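Local coordinates for protein RNase III (Scheffersomyces stipitis, PDB 7DEY) that probably cleaves double-stranded RNA endonucleolytically as a yeast Dicer of the ribonuclease III family, leaving 5'-phosphomonoester ends, at residues Asn81-Asp94 against Gln111-Gly123. Residues are numbered along the deposited sequence; the frame is centred on the assembly and turned at random.
Sequences NHTLTQFSFEYGFD and QKVYADIFEAYIG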
# COMPACT_ATOMS: atom_id res chain seq x y z
N ASN C 81 -1.50 -9.57 -2.19
CA ASN C 81 -2.49 -9.51 -3.25
C ASN C 81 -3.10 -8.12 -3.39
O ASN C 81 -3.41 -7.71 -4.51
CB ASN C 81 -3.59 -10.53 -3.00
CG ASN C 81 -3.11 -11.93 -3.19
OD1 ASN C 81 -2.21 -12.38 -2.48
ND2 ASN C 81 -3.68 -12.62 -4.16
N HIS C 82 -3.27 -7.40 -2.29
CA HIS C 82 -3.79 -6.04 -2.36
C HIS C 82 -2.95 -5.17 -3.29
O HIS C 82 -3.47 -4.56 -4.23
CB HIS C 82 -3.85 -5.43 -0.97
CG HIS C 82 -4.15 -3.96 -0.96
ND1 HIS C 82 -3.18 -2.99 -1.15
CD2 HIS C 82 -5.32 -3.30 -0.80
CE1 HIS C 82 -3.74 -1.80 -1.10
NE2 HIS C 82 -5.04 -1.95 -0.89
N THR C 83 -1.64 -5.08 -3.03
CA THR C 83 -0.84 -4.17 -3.83
C THR C 83 -0.61 -4.69 -5.25
O THR C 83 -0.56 -3.88 -6.20
CB THR C 83 0.50 -3.91 -3.17
OG1 THR C 83 1.34 -3.31 -4.15
CG2 THR C 83 1.11 -5.19 -2.73
N LEU C 84 -0.43 -6.01 -5.43
CA LEU C 84 -0.21 -6.54 -6.78
C LEU C 84 -1.46 -6.40 -7.62
O LEU C 84 -1.36 -6.23 -8.84
CB LEU C 84 0.21 -8.01 -6.74
CG LEU C 84 1.48 -8.38 -5.99
CD1 LEU C 84 1.87 -9.78 -6.36
CD2 LEU C 84 2.57 -7.41 -6.36
N THR C 85 -2.64 -6.48 -6.99
CA THR C 85 -3.88 -6.18 -7.71
C THR C 85 -3.93 -4.72 -8.09
O THR C 85 -4.40 -4.38 -9.18
CB THR C 85 -5.10 -6.51 -6.86
OG1 THR C 85 -5.10 -7.90 -6.52
CG2 THR C 85 -6.36 -6.18 -7.62
N GLN C 86 -3.47 -3.84 -7.20
CA GLN C 86 -3.50 -2.41 -7.51
C GLN C 86 -2.62 -2.11 -8.71
O GLN C 86 -3.02 -1.37 -9.60
CB GLN C 86 -3.05 -1.61 -6.29
CG GLN C 86 -3.46 -0.16 -6.34
CD GLN C 86 -3.25 0.57 -5.03
OE1 GLN C 86 -2.42 0.17 -4.20
NE2 GLN C 86 -4.00 1.65 -4.82
N PHE C 87 -1.43 -2.71 -8.77
CA PHE C 87 -0.59 -2.56 -9.95
C PHE C 87 -1.28 -3.09 -11.20
O PHE C 87 -1.23 -2.46 -12.26
CB PHE C 87 0.75 -3.29 -9.75
CG PHE C 87 1.61 -2.69 -8.67
CD1 PHE C 87 1.53 -1.34 -8.36
CD2 PHE C 87 2.51 -3.48 -7.96
CE1 PHE C 87 2.33 -0.79 -7.36
CE2 PHE C 87 3.29 -2.94 -6.97
CZ PHE C 87 3.20 -1.59 -6.66
N SER C 88 -1.97 -4.24 -11.08
CA SER C 88 -2.58 -4.87 -12.25
C SER C 88 -3.70 -4.04 -12.87
O SER C 88 -3.91 -4.11 -14.08
CB SER C 88 -3.11 -6.25 -11.89
OG SER C 88 -2.12 -7.00 -11.22
N PHE C 89 -4.43 -3.27 -12.06
CA PHE C 89 -5.49 -2.43 -12.62
C PHE C 89 -4.95 -1.13 -13.18
O PHE C 89 -5.50 -0.62 -14.17
CB PHE C 89 -6.57 -2.18 -11.57
CG PHE C 89 -7.43 -3.38 -11.32
CD1 PHE C 89 -7.74 -4.23 -12.35
CD2 PHE C 89 -7.89 -3.67 -10.06
CE1 PHE C 89 -8.51 -5.36 -12.14
CE2 PHE C 89 -8.66 -4.79 -9.84
CZ PHE C 89 -8.96 -5.64 -10.88
N GLU C 90 -3.89 -0.59 -12.58
CA GLU C 90 -3.25 0.60 -13.14
C GLU C 90 -2.52 0.31 -14.45
O GLU C 90 -2.12 1.25 -15.14
CB GLU C 90 -2.29 1.24 -12.14
CG GLU C 90 -2.91 1.56 -10.82
CD GLU C 90 -1.89 1.78 -9.73
OE1 GLU C 90 -1.08 2.72 -9.83
OE2 GLU C 90 -1.90 0.99 -8.77
N TYR C 91 -2.32 -0.97 -14.78
CA TYR C 91 -1.89 -1.36 -16.11
C TYR C 91 -3.01 -2.06 -16.86
O TYR C 91 -2.77 -2.73 -17.87
CB TYR C 91 -0.66 -2.26 -16.02
CG TYR C 91 0.63 -1.60 -15.54
CD1 TYR C 91 1.23 -0.59 -16.27
CD2 TYR C 91 1.25 -2.03 -14.36
CE1 TYR C 91 2.42 0.00 -15.84
CE2 TYR C 91 2.44 -1.44 -13.92
CZ TYR C 91 3.02 -0.43 -14.67
OH TYR C 91 4.19 0.14 -14.24
N GLY C 92 -4.24 -1.94 -16.36
CA GLY C 92 -5.42 -2.42 -17.06
C GLY C 92 -5.36 -3.88 -17.42
O GLY C 92 -5.76 -4.25 -18.53
N PHE C 93 -4.85 -4.72 -16.51
CA PHE C 93 -4.78 -6.15 -16.79
C PHE C 93 -6.17 -6.76 -16.92
O PHE C 93 -6.34 -7.76 -17.63
CB PHE C 93 -4.01 -6.86 -15.69
CG PHE C 93 -2.54 -6.71 -15.81
CD1 PHE C 93 -1.99 -5.81 -16.71
CD2 PHE C 93 -1.69 -7.48 -15.02
CE1 PHE C 93 -0.63 -5.66 -16.84
CE2 PHE C 93 -0.33 -7.34 -15.13
CZ PHE C 93 0.21 -6.43 -16.06
N ASP C 94 -7.16 -6.19 -16.23
CA ASP C 94 -8.53 -6.63 -16.40
C ASP C 94 -8.97 -6.54 -17.85
O ASP C 94 -9.91 -7.24 -18.25
CB ASP C 94 -9.45 -5.78 -15.53
CG ASP C 94 -9.24 -4.29 -15.75
OD1 ASP C 94 -8.20 -3.77 -15.30
OD2 ASP C 94 -10.09 -3.65 -16.39
N GLN C 111 -11.02 -13.31 -4.89
CA GLN C 111 -10.57 -13.60 -6.25
C GLN C 111 -9.16 -13.05 -6.47
O GLN C 111 -8.93 -12.05 -7.16
CB GLN C 111 -11.58 -13.11 -7.30
CG GLN C 111 -12.84 -13.99 -7.40
CD GLN C 111 -13.97 -13.59 -6.44
OE1 GLN C 111 -13.74 -12.98 -5.39
NE2 GLN C 111 -15.19 -13.96 -6.80
N LYS C 112 -8.22 -13.74 -5.81
CA LYS C 112 -6.80 -13.44 -5.67
C LYS C 112 -6.06 -13.44 -7.01
O LYS C 112 -4.82 -13.44 -7.04
CB LYS C 112 -6.15 -14.48 -4.74
CG LYS C 112 -6.98 -14.84 -3.51
CD LYS C 112 -7.92 -16.00 -3.78
CE LYS C 112 -9.02 -16.05 -2.73
NZ LYS C 112 -10.15 -16.93 -3.15
N VAL C 113 -6.84 -13.49 -8.10
CA VAL C 113 -6.32 -13.81 -9.43
C VAL C 113 -5.32 -12.76 -9.89
O VAL C 113 -4.17 -13.08 -10.21
CB VAL C 113 -7.48 -13.94 -10.43
CG1 VAL C 113 -6.99 -13.74 -11.87
CG2 VAL C 113 -8.12 -15.29 -10.26
N TYR C 114 -5.74 -11.49 -9.95
CA TYR C 114 -4.95 -10.46 -10.61
C TYR C 114 -3.53 -10.41 -10.07
O TYR C 114 -2.59 -10.11 -10.82
CB TYR C 114 -5.59 -9.09 -10.47
CG TYR C 114 -6.79 -8.91 -11.35
CD1 TYR C 114 -6.65 -8.51 -12.67
CD2 TYR C 114 -8.07 -9.17 -10.87
CE1 TYR C 114 -7.77 -8.36 -13.49
CE2 TYR C 114 -9.18 -9.02 -11.67
CZ TYR C 114 -9.04 -8.62 -12.98
OH TYR C 114 -10.17 -8.47 -13.76
N ALA C 115 -3.35 -10.71 -8.79
CA ALA C 115 -1.99 -10.78 -8.27
C ALA C 115 -1.24 -11.95 -8.88
O ALA C 115 -0.03 -11.85 -9.11
CB ALA C 115 -2.00 -10.87 -6.75
N ASP C 116 -1.94 -13.04 -9.17
CA ASP C 116 -1.27 -14.20 -9.75
C ASP C 116 -0.94 -13.97 -11.23
O ASP C 116 0.05 -14.52 -11.72
CB ASP C 116 -2.12 -15.45 -9.57
CG ASP C 116 -1.98 -16.06 -8.18
OD1 ASP C 116 -0.83 -16.29 -7.72
OD2 ASP C 116 -3.01 -16.31 -7.54
N ILE C 117 -1.76 -13.18 -11.95
CA ILE C 117 -1.38 -12.73 -13.29
C ILE C 117 -0.10 -11.92 -13.20
O ILE C 117 0.91 -12.24 -13.84
CB ILE C 117 -2.51 -11.90 -13.93
CG1 ILE C 117 -3.83 -12.65 -13.90
CG2 ILE C 117 -2.17 -11.51 -15.38
CD1 ILE C 117 -4.09 -13.43 -15.16
N PHE C 118 -0.13 -10.89 -12.36
CA PHE C 118 1.00 -9.98 -12.20
C PHE C 118 2.29 -10.73 -11.89
O PHE C 118 3.37 -10.35 -12.37
CB PHE C 118 0.69 -8.97 -11.10
CG PHE C 118 1.68 -7.89 -10.99
CD1 PHE C 118 2.80 -8.03 -10.19
CD2 PHE C 118 1.52 -6.72 -11.69
CE1 PHE C 118 3.71 -7.04 -10.09
CE2 PHE C 118 2.43 -5.72 -11.60
CZ PHE C 118 3.53 -5.87 -10.80
N GLU C 119 2.20 -11.78 -11.07
CA GLU C 119 3.39 -12.58 -10.84
C GLU C 119 3.82 -13.29 -12.11
O GLU C 119 4.99 -13.23 -12.51
CB GLU C 119 3.16 -13.55 -9.69
CG GLU C 119 3.17 -12.84 -8.34
CD GLU C 119 3.02 -13.78 -7.16
OE1 GLU C 119 3.49 -13.40 -6.06
OE2 GLU C 119 2.43 -14.88 -7.32
N ALA C 120 2.87 -13.93 -12.80
CA ALA C 120 3.18 -14.53 -14.10
C ALA C 120 3.82 -13.50 -15.04
O ALA C 120 4.82 -13.79 -15.72
CB ALA C 120 1.93 -15.13 -14.72
N TYR C 121 3.25 -12.30 -15.09
CA TYR C 121 3.75 -11.28 -16.00
C TYR C 121 5.23 -11.00 -15.75
O TYR C 121 6.06 -11.13 -16.65
CB TYR C 121 2.91 -10.02 -15.86
CG TYR C 121 3.15 -8.99 -16.94
CD1 TYR C 121 2.51 -9.09 -18.17
CD2 TYR C 121 4.01 -7.93 -16.72
CE1 TYR C 121 2.73 -8.17 -19.14
CE2 TYR C 121 4.24 -7.01 -17.69
CZ TYR C 121 3.60 -7.12 -18.90
OH TYR C 121 3.84 -6.16 -19.88
N ILE C 122 5.57 -10.62 -14.51
CA ILE C 122 6.97 -10.47 -14.13
C ILE C 122 7.77 -11.71 -14.52
O ILE C 122 8.91 -11.61 -15.01
CB ILE C 122 7.09 -10.20 -12.62
CG1 ILE C 122 6.94 -8.71 -12.33
CG2 ILE C 122 8.42 -10.72 -12.06
CD1 ILE C 122 6.87 -8.43 -10.84
N GLY C 123 7.19 -12.89 -14.31
CA GLY C 123 7.83 -14.11 -14.79
C GLY C 123 8.12 -14.08 -16.28
O GLY C 123 9.13 -14.64 -16.72
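The carbonyl oxygen of L84, which lies beside F118 where helices 81-90 and 113-123 cross, is gripped by two donors of its own helix: S88 N and S88 OG arrive from opposite faces of its plane, with S88 OG 2.6 Å from L84 O. Bonding to its own helix satisfies the S88 hydroxyl, which packs beside F118 CB. Three residues earlier, T85 OG1 and T85 N bind N81 O in the same way. The two helices cross at 73°, and F118 fits as a knob into a hole: with CG swung anti to its backbone N (chi1 -172°), the ring enters among L84, F87, S88 and F93. L84 also lays CB on A115 CB at 3.6 Å, the small alanine being consistent with the close 7.7 Å approach of the segment axes. This crossing belongs to the all-helical core of the ribonuclease III domain, where L84 continues onto L51 of helix 42-62 and F118 onto W139. A second knob, Y114, takes the edge of F89 against its ring face in a tilted edge-to-face pair (planes at 59°), F89 CE1 lying 3.4 Å from Y114 CE1. Helix 81-90 ends in a Schellman motif at G92; with positive phi there and F93 N bonded to S88 O, it turns the chain so that F93 reaches helix 113-123. F93 directs its edge at the face of Y121, CZ standing over the ring centre, while Y121 OH is hydrogen-bonded to P6 O.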